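PDB 5GYQ: spike protein S1 from Bat coronavirus HKU9, which probably attaches the virion to the host cell membrane by engaging a host receptor, the chain here being the putative receptor-binding domain of the spike. Local coordinates for residues A[7-10]-A[11-14]; A[30-34]-A[35-39]; A[131-134]-A[135-139]. All blocks are in the same frame, centred on the assembly; numbering follows the deposited sequence. Where two conformers were deposited one is given.

Contact 1: residues A[7-10]-A[11-14]; sequences TPPY and SVLQ
Pro-9 stands at the N-cap of the short helix 10-14, and its carbonyl and ring meet the first turn, whose residues Val-12 and Leu-13 face the interior of the putative receptor-binding domain. Two main-chain bonds set the turn. Leu-13 N gives its hydrogen to Pro-9 O at 3.1 Å, with an N-H...O angle of 139°, and Gln-14 N does the same to Tyr-10 O at 3.0 Å. Leu-13 N also leans on Tyr-10 O in a weak second bond, so its hydrogen is shared between two successive carbonyls. Pro-9 itself is the centre of an inverse gamma turn, in which Tyr-10 N makes a weak bond back to Pro-8 O, and this kink brings the chain from the extended lead-in to the helix.

The apolar contacts gather round the proline. Val-12 CG1 comes to 3.6 Å from Pro-9 CB; its chi1 of 89° sets that methyl between the backbone N and the carbonyl carbon, where it can face back toward the proline. Leu-13 CG packs on the proline carbonyl, 3.2 Å from Pro-9 O, whereas its approach to the ring is loose, 4.5 Å from Leu-13 CG to Pro-9 CG. Beyond the turn, Pro-9 and Val-12 both rest on Tyr-25 of strand 23-27, while Leu-66 and Val-68 of strand 63-71 receive Pro-9 and Val-12 respectively, which places the helix on strands 23-27 and 63-71 of the antiparallel sheet. Tyr-10, on the exposed side, folds its ring back along the chain, and Pro-8 CB lies 3.8 Å above one face of the Tyr-10 ring, nearer its periphery than its centre.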
loop_
_atom_site.group_PDB
_atom_site.type_symbol
_atom_site.label_atom_id
_atom_site.label_comp_id
_atom_site.label_asym_id
_atom_site.label_seq_id
_atom_site.Cartn_x
_atom_site.Cartn_y
_atom_site.Cartn_z
ATOM N N THR A 7 6.784 -0.194 -14.939
ATOM C CA THR A 7 5.483 0.409 -15.202
ATOM C C THR A 7 4.761 0.732 -13.898
ATOM O O THR A 7 4.513 -0.160 -13.090
ATOM C CB THR A 7 4.594 -0.522 -16.049
ATOM O OG1 THR A 7 5.245 -0.813 -17.291
ATOM C CG2 THR A 7 3.247 0.131 -16.325
ATOM N N PRO A 8 4.425 2.013 -13.689
ATOM C CA PRO A 8 3.669 2.434 -12.505
ATOM C C PRO A 8 2.236 1.915 -12.559
ATOM O O PRO A 8 1.681 1.799 -13.647
ATOM C CB PRO A 8 3.702 3.968 -12.584
ATOM C CG PRO A 8 4.777 4.296 -13.583
ATOM C CD PRO A 8 4.784 3.155 -14.544
ATOM N N PRO A 9 1.648 1.601 -11.395
ATOM C CA PRO A 9 0.291 1.049 -11.326
ATOM C C PRO A 9 -0.799 2.126 -11.366
ATOM O O PRO A 9 -1.538 2.278 -10.395
ATOM C CB PRO A 9 0.291 0.321 -9.982
ATOM C CG PRO A 9 1.223 1.120 -9.141
ATOM C CD PRO A 9 2.295 1.638 -10.071
ATOM N N TYR A 10 -0.894 2.851 -12.479
ATOM C CA TYR A 10 -1.887 3.917 -12.644
ATOM C C TYR A 10 -3.315 3.439 -12.370
ATOM O O TYR A 10 -4.072 4.070 -11.617
ATOM C CB TYR A 10 -1.821 4.497 -14.063
ATOM C CG TYR A 10 -0.515 5.174 -14.442
ATOM C CD1 TYR A 10 -0.256 6.487 -14.071
ATOM C CD2 TYR A 10 0.438 4.511 -15.204
ATOM C CE1 TYR A 10 0.923 7.110 -14.424
ATOM C CE2 TYR A 10 1.619 5.123 -15.563
ATOM C CZ TYR A 10 1.856 6.426 -15.170
ATOM O OH TYR A 10 3.031 7.051 -15.522
ATOM N N SER A 11 -3.672 2.316 -12.989
ATOM C CA SER A 11 -5.032 1.787 -12.923
ATOM C C SER A 11 -5.482 1.487 -11.498
ATOM O O SER A 11 -6.591 1.842 -11.110
ATOM C CB SER A 11 -5.146 0.520 -13.774
ATOM O OG SER A 11 -4.198 -0.450 -13.368
ATOM N N VAL A 12 -4.623 0.833 -10.723
ATOM C CA VAL A 12 -4.965 0.480 -9.355
ATOM C C VAL A 12 -4.948 1.728 -8.475
ATOM O O VAL A 12 -5.615 1.780 -7.440
ATOM C CB VAL A 12 -4.010 -0.592 -8.787
ATOM C CG1 VAL A 12 -2.795 0.040 -8.129
ATOM C CG2 VAL A 12 -4.744 -1.467 -7.800
ATOM N N LEU A 13 -4.199 2.740 -8.900
ATOM C CA LEU A 13 -4.134 3.991 -8.161
ATOM C C LEU A 13 -5.414 4.787 -8.338
ATOM O O LEU A 13 -5.826 5.505 -7.432
ATOM C CB LEU A 13 -2.935 4.826 -8.602
ATOM C CG LEU A 13 -1.585 4.398 -8.033
ATOM C CD1 LEU A 13 -0.474 5.270 -8.587
ATOM C CD2 LEU A 13 -1.604 4.444 -6.513
ATOM N N GLN A 14 -6.052 4.671 -9.498
ATOM C CA GLN A 14 -7.311 5.393 -9.686
ATOM C C GLN A 14 -8.511 4.629 -9.113
ATOM O O GLN A 14 -9.600 5.189 -8.978
ATOM C CB GLN A 14 -7.526 5.717 -11.170
ATOM C CG GLN A 14 -7.924 4.549 -12.036
ATOM C CD GLN A 14 -7.863 4.885 -13.514
ATOM O OE1 GLN A 14 -7.008 5.654 -13.956
ATOM N NE2 GLN A 14 -8.773 4.311 -14.284
#

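Contact 2: residues A[30-34]-A[35-39]; sequences CVFDF and TVVVD
Between Asp-33 and Val-38 the chain leaves strand 30-32 and bends through two successive i to i+3 bonds. Val-37 N donates to Phe-34 O at 3.1 Å, and because the nitrogen stands well above the carbonyl plane, 55° out of it, the bond does not use a lone-pair direction. One residue earlier, Val-36 N reaches Asp-33 O at 3.3 Å; this bond is weak for its length, though fairly straight at 159°. The methyls of the following valines crowd the Phe-34 carbonyl: Val-38 CG2 is 3.2 Å from Phe-34 O, and Val-37 CG2 lies close by.

The Asp-33 carboxylate adds two weak side-chain bonds to the same bend. Its CG lies anti to the backbone N (chi1 -173°), which carries OD2 forward to accept from Thr-35 N at 3.4 Å and from Thr-35 OG1 at 3.3 Å. The first of these closes an Asx turn. The other oxygen, Asp-33 OD1, lies 3.7 Å from the Val-36 methyl CG2, the two side chains running nearly perpendicular.

In the fold, this bend follows the central strand of the small parallel sheet 4-5, 30-32, 165-167, which the Cys-30 to Cys-6 disulfide ties to the end of strand 4-5, and sends the chain on toward strand 43-49. Phe-32, Phe-34 and Val-37 pack on the five-stranded sheet: Phe-32 and Val-37 on Leu-66, Phe-34 on Val-64.

Within this apolar cluster Val-37 CG2 meets the edge of the Phe-32 ring, near its plane, 4.1 Å from Phe-32 CE1. The two phenylalanines also touch each other: Phe-32 CD1 sits 3.5 Å above one face of the Phe-34 ring, toward its rim, while Phe-34 CE1 meets the Phe-32 ring at its edge and in its plane.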
loop_
_atom_site.group_PDB
_atom_site.type_symbol
_atom_site.label_atom_id
_atom_site.label_comp_id
_atom_site.label_asym_id
_atom_site.label_seq_id
_atom_site.Cartn_x
_atom_site.Cartn_y
_atom_site.Cartn_z
ATOM N N CYS A 30 15.388 -1.674 -12.237
ATOM C CA CYS A 30 14.673 -0.819 -13.179
ATOM C C CYS A 30 14.680 0.666 -12.818
ATOM O O CYS A 30 15.058 1.067 -11.710
ATOM C CB CYS A 30 13.220 -1.285 -13.305
ATOM S SG CYS A 30 12.231 -1.004 -11.810
ATOM N N VAL A 31 14.249 1.474 -13.781
ATOM C CA VAL A 31 14.024 2.896 -13.569
ATOM C C VAL A 31 12.538 3.118 -13.308
ATOM O O VAL A 31 11.691 2.641 -14.061
ATOM C CB VAL A 31 14.483 3.734 -14.777
ATOM C CG1 VAL A 31 14.349 5.213 -14.477
ATOM C CG2 VAL A 31 15.918 3.398 -15.141
ATOM N N PHE A 32 12.229 3.839 -12.237
ATOM C CA PHE A 32 10.853 4.015 -11.798
ATOM C C PHE A 32 10.537 5.483 -11.536
ATOM O O PHE A 32 11.333 6.198 -10.933
ATOM C CB PHE A 32 10.591 3.180 -10.541
ATOM C CG PHE A 32 9.203 3.329 -9.987
ATOM C CD1 PHE A 32 8.998 3.891 -8.737
ATOM C CD2 PHE A 32 8.104 2.906 -10.714
ATOM C CE1 PHE A 32 7.721 4.028 -8.223
ATOM C CE2 PHE A 32 6.824 3.041 -10.206
ATOM C CZ PHE A 32 6.634 3.603 -8.960
ATOM N N ASP A 33 9.374 5.928 -11.998
ATOM C CA ASP A 33 8.942 7.301 -11.770
ATOM C C ASP A 33 8.187 7.407 -10.450
ATOM O O ASP A 33 6.978 7.182 -10.394
ATOM C CB ASP A 33 8.073 7.792 -12.930
ATOM C CG ASP A 33 7.727 9.268 -12.818
ATOM O OD1 ASP A 33 6.812 9.722 -13.537
ATOM O OD2 ASP A 33 8.367 9.977 -12.009
ATOM N N PHE A 34 8.910 7.760 -9.391
ATOM C CA PHE A 34 8.352 7.813 -8.042
ATOM C C PHE A 34 7.248 8.852 -7.881
ATOM O O PHE A 34 6.433 8.760 -6.965
ATOM C CB PHE A 34 9.459 8.093 -7.024
ATOM C CG PHE A 34 10.212 6.871 -6.591
ATOM C CD1 PHE A 34 11.222 6.345 -7.380
ATOM C CD2 PHE A 34 9.914 6.248 -5.390
ATOM C CE1 PHE A 34 11.918 5.219 -6.982
ATOM C CE2 PHE A 34 10.605 5.125 -4.985
ATOM C CZ PHE A 34 11.611 4.608 -5.785
ATOM N N THR A 35 7.234 9.840 -8.771
ATOM C CA THR A 35 6.257 10.923 -8.720
ATOM C C THR A 35 4.820 10.402 -8.752
ATOM O O THR A 35 3.924 10.975 -8.129
ATOM C CB THR A 35 6.467 11.904 -9.893
ATOM O OG1 THR A 35 7.818 12.382 -9.880
ATOM C CG2 THR A 35 5.518 13.085 -9.786
ATOM N N VAL A 36 4.616 9.304 -9.473
ATOM C CA VAL A 36 3.290 8.728 -9.655
ATOM C C VAL A 36 2.673 8.287 -8.329
ATOM O O VAL A 36 1.471 8.446 -8.112
ATOM C CB VAL A 36 3.338 7.523 -10.622
ATOM C CG1 VAL A 36 1.947 6.940 -10.826
ATOM C CG2 VAL A 36 3.944 7.938 -11.955
ATOM N N VAL A 37 3.500 7.749 -7.440
ATOM C CA VAL A 37 3.004 7.228 -6.172
ATOM C C VAL A 37 3.298 8.167 -5.007
ATOM O O VAL A 37 2.978 7.855 -3.859
ATOM C CB VAL A 37 3.602 5.844 -5.861
ATOM C CG1 VAL A 37 3.220 4.852 -6.946
ATOM C CG2 VAL A 37 5.111 5.937 -5.726
ATOM N N VAL A 38 3.907 9.313 -5.297
ATOM C CA VAL A 38 4.192 10.296 -4.256
ATOM C C VAL A 38 3.614 11.673 -4.593
ATOM O O VAL A 38 2.523 12.021 -4.145
ATOM C CB VAL A 38 5.712 10.433 -4.002
ATOM C CG1 VAL A 38 5.970 11.368 -2.825
ATOM C CG2 VAL A 38 6.338 9.069 -3.737
ATOM N N ASP A 39 4.344 12.446 -5.393
ATOM C CA ASP A 39 4.004 13.846 -5.637
ATOM C C ASP A 39 2.661 14.046 -6.339
ATOM O O ASP A 39 1.854 14.875 -5.918
ATOM C CB ASP A 39 5.108 14.514 -6.457
ATOM C CG ASP A 39 6.448 14.488 -5.753
ATOM O OD1 ASP A 39 6.748 15.450 -5.012
ATOM O OD2 ASP A 39 7.200 13.506 -5.935
#

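Contact 3: residues A[131-134]-A[135-139]; sequences AFID and TVINA
Val-136 CG2 lies over one face of the Phe-132 ring, one turn apart on helix 130-139, in a CH-pi contact. The methyl is 3.9 Å from the ring centroid and 20° off the ring normal, displaced toward the rim, and the ring atom nearest to Val-136 CG2 is Phe-132 CZ at 3.6 Å. A chi1 of 172° puts Phe-132 CG anti to the backbone N and swings the ring along the helix toward Val-136. Thr-135 OG1 comes to the same ring obliquely, nearest CD1. Phe-119 meets this ring edge-to-face, and Ala-116, Arg-118 and Gln-127 touch it from neighbouring loops, so Phe-132 fastens the helix to the chain that precedes it.

Regular i to i+4 bonds of an alpha-helix link the two segments. Thr-135 N is bonded to Ala-131 O, and Val-136 N donates to Phe-132 O in the carbonyl plane. Ile-137 N binds Ile-133 O almost straight, at 2.9 Å, and Asn-138 N follows to Asp-134 O.

On another side of the helix Ile-133 and Ile-137 run alongside each other in the same direction, with Ile-133 CG2 3.9 Å from Ile-137 CD1; Ile-133 also touches Val-21. Asp-134 and Asn-138 are exposed. Thr-135 folds its hydroxyl back on the helix, since a chi1 of 67° holds OG1 over the preceding turn. Thr-135 OG1 donates to Phe-132 O, which also accepts Val-136 N; the 2.4 Å between Thr-135 OG1 and Phe-132 O is too short to be taken literally.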
loop_
_atom_site.group_PDB
_atom_site.type_symbol
_atom_site.label_atom_id
_atom_site.label_comp_id
_atom_site.label_asym_id
_atom_site.label_seq_id
_atom_site.Cartn_x
_atom_site.Cartn_y
_atom_site.Cartn_z
ATOM N N ALA A 131 -13.432 -18.381 -1.111
ATOM C CA ALA A 131 -14.817 -18.422 -0.642
ATOM C C ALA A 131 -15.055 -17.392 0.470
ATOM O O ALA A 131 -16.031 -16.617 0.437
ATOM C CB ALA A 131 -15.167 -19.825 -0.160
ATOM N N PHE A 132 -14.151 -17.371 1.444
ATOM C CA PHE A 132 -14.254 -16.424 2.552
ATOM C C PHE A 132 -14.157 -14.987 2.055
ATOM O O PHE A 132 -14.938 -14.124 2.467
ATOM C CB PHE A 132 -13.172 -16.681 3.599
ATOM C CG PHE A 132 -13.111 -15.624 4.666
ATOM C CD1 PHE A 132 -14.203 -15.385 5.486
ATOM C CD2 PHE A 132 -11.970 -14.860 4.840
ATOM C CE1 PHE A 132 -14.155 -14.403 6.468
ATOM C CE2 PHE A 132 -11.915 -13.882 5.819
ATOM C CZ PHE A 132 -13.010 -13.655 6.633
ATOM N N ILE A 133 -13.190 -14.745 1.171
ATOM C CA ILE A 133 -13.002 -13.440 0.539
ATOM C C ILE A 133 -14.295 -12.977 -0.119
ATOM O O ILE A 133 -14.733 -11.831 0.067
ATOM C CB ILE A 133 -11.873 -13.489 -0.508
ATOM C CG1 ILE A 133 -10.512 -13.637 0.183
ATOM C CG2 ILE A 133 -11.891 -12.243 -1.386
ATOM C CD1 ILE A 133 -9.352 -13.839 -0.779
ATOM N N ASP A 134 -14.902 -13.882 -0.884
ATOM C CA ASP A 134 -16.197 -13.623 -1.505
ATOM C C ASP A 134 -17.252 -13.257 -0.463
ATOM O O ASP A 134 -18.058 -12.354 -0.698
ATOM C CB ASP A 134 -16.666 -14.835 -2.320
ATOM C CG ASP A 134 -15.825 -15.066 -3.569
ATOM O OD1 ASP A 134 -15.225 -14.093 -4.078
ATOM O OD2 ASP A 134 -15.765 -16.221 -4.047
ATOM N N THR A 135 -17.254 -13.935 0.689
ATOM C CA THR A 135 -18.220 -13.558 1.732
ATOM C C THR A 135 -17.947 -12.160 2.291
ATOM O O THR A 135 -18.879 -11.449 2.652
ATOM C CB THR A 135 -18.245 -14.555 2.921
ATOM O OG1 THR A 135 -17.007 -14.489 3.634
ATOM C CG2 THR A 135 -18.499 -15.970 2.443
ATOM N N VAL A 136 -16.678 -11.771 2.370
ATOM C CA VAL A 136 -16.336 -10.441 2.885
ATOM C C VAL A 136 -16.798 -9.347 1.912
ATOM O O VAL A 136 -17.460 -8.360 2.296
ATOM C CB VAL A 136 -14.816 -10.306 3.139
ATOM C CG1 VAL A 136 -14.456 -8.882 3.525
ATOM C CG2 VAL A 136 -14.372 -11.281 4.233
ATOM N N ILE A 137 -16.459 -9.545 0.643
ATOM C CA ILE A 137 -16.855 -8.621 -0.411
ATOM C C ILE A 137 -18.377 -8.515 -0.496
ATOM O O ILE A 137 -18.919 -7.416 -0.639
ATOM C CB ILE A 137 -16.269 -9.051 -1.772
ATOM C CG1 ILE A 137 -14.743 -8.924 -1.746
ATOM C CG2 ILE A 137 -16.851 -8.204 -2.897
ATOM C CD1 ILE A 137 -14.062 -9.466 -2.979
ATOM N N ASN A 138 -19.068 -9.649 -0.390
ATOM C CA ASN A 138 -20.529 -9.638 -0.408
ATOM C C ASN A 138 -21.119 -8.934 0.812
ATOM O O ASN A 138 -22.089 -8.183 0.694
ATOM C CB ASN A 138 -21.081 -11.061 -0.497
ATOM C CG ASN A 138 -22.596 -11.091 -0.585
ATOM O OD1 ASN A 138 -23.281 -11.432 0.381
ATOM N ND2 ASN A 138 -23.129 -10.710 -1.740
ATOM N N ALA A 139 -20.537 -9.180 1.981
ATOM C CA ALA A 139 -21.010 -8.577 3.222
ATOM C C ALA A 139 -20.840 -7.064 3.199
ATOM O O ALA A 139 -21.616 -6.348 3.828
ATOM C CB ALA A 139 -20.282 -9.170 4.418
#

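In the fold
Contacts 1 and 2 lie on the same side of the domain centre and touch: Val-36 CG1 of contact 2 packs against Leu-13 CD1 and Tyr-10 CE1 of contact 1, and both rest on strand 63-71 through Leu-66. Contact 2 is the buried one, contact 1 only partly so. Each combines bent backbone with apolar side chains, but contact 2 adds a turn with weak bonds to an aspartate side chain, and paired phenylalanines. Contact 3 is a surface contact on helix 130-139, about 33 Å centre to centre from contact 2, on the opposite side of the domain centre. There regular helix bonds dominate, and Phe-132 links the helix to residues 116-127.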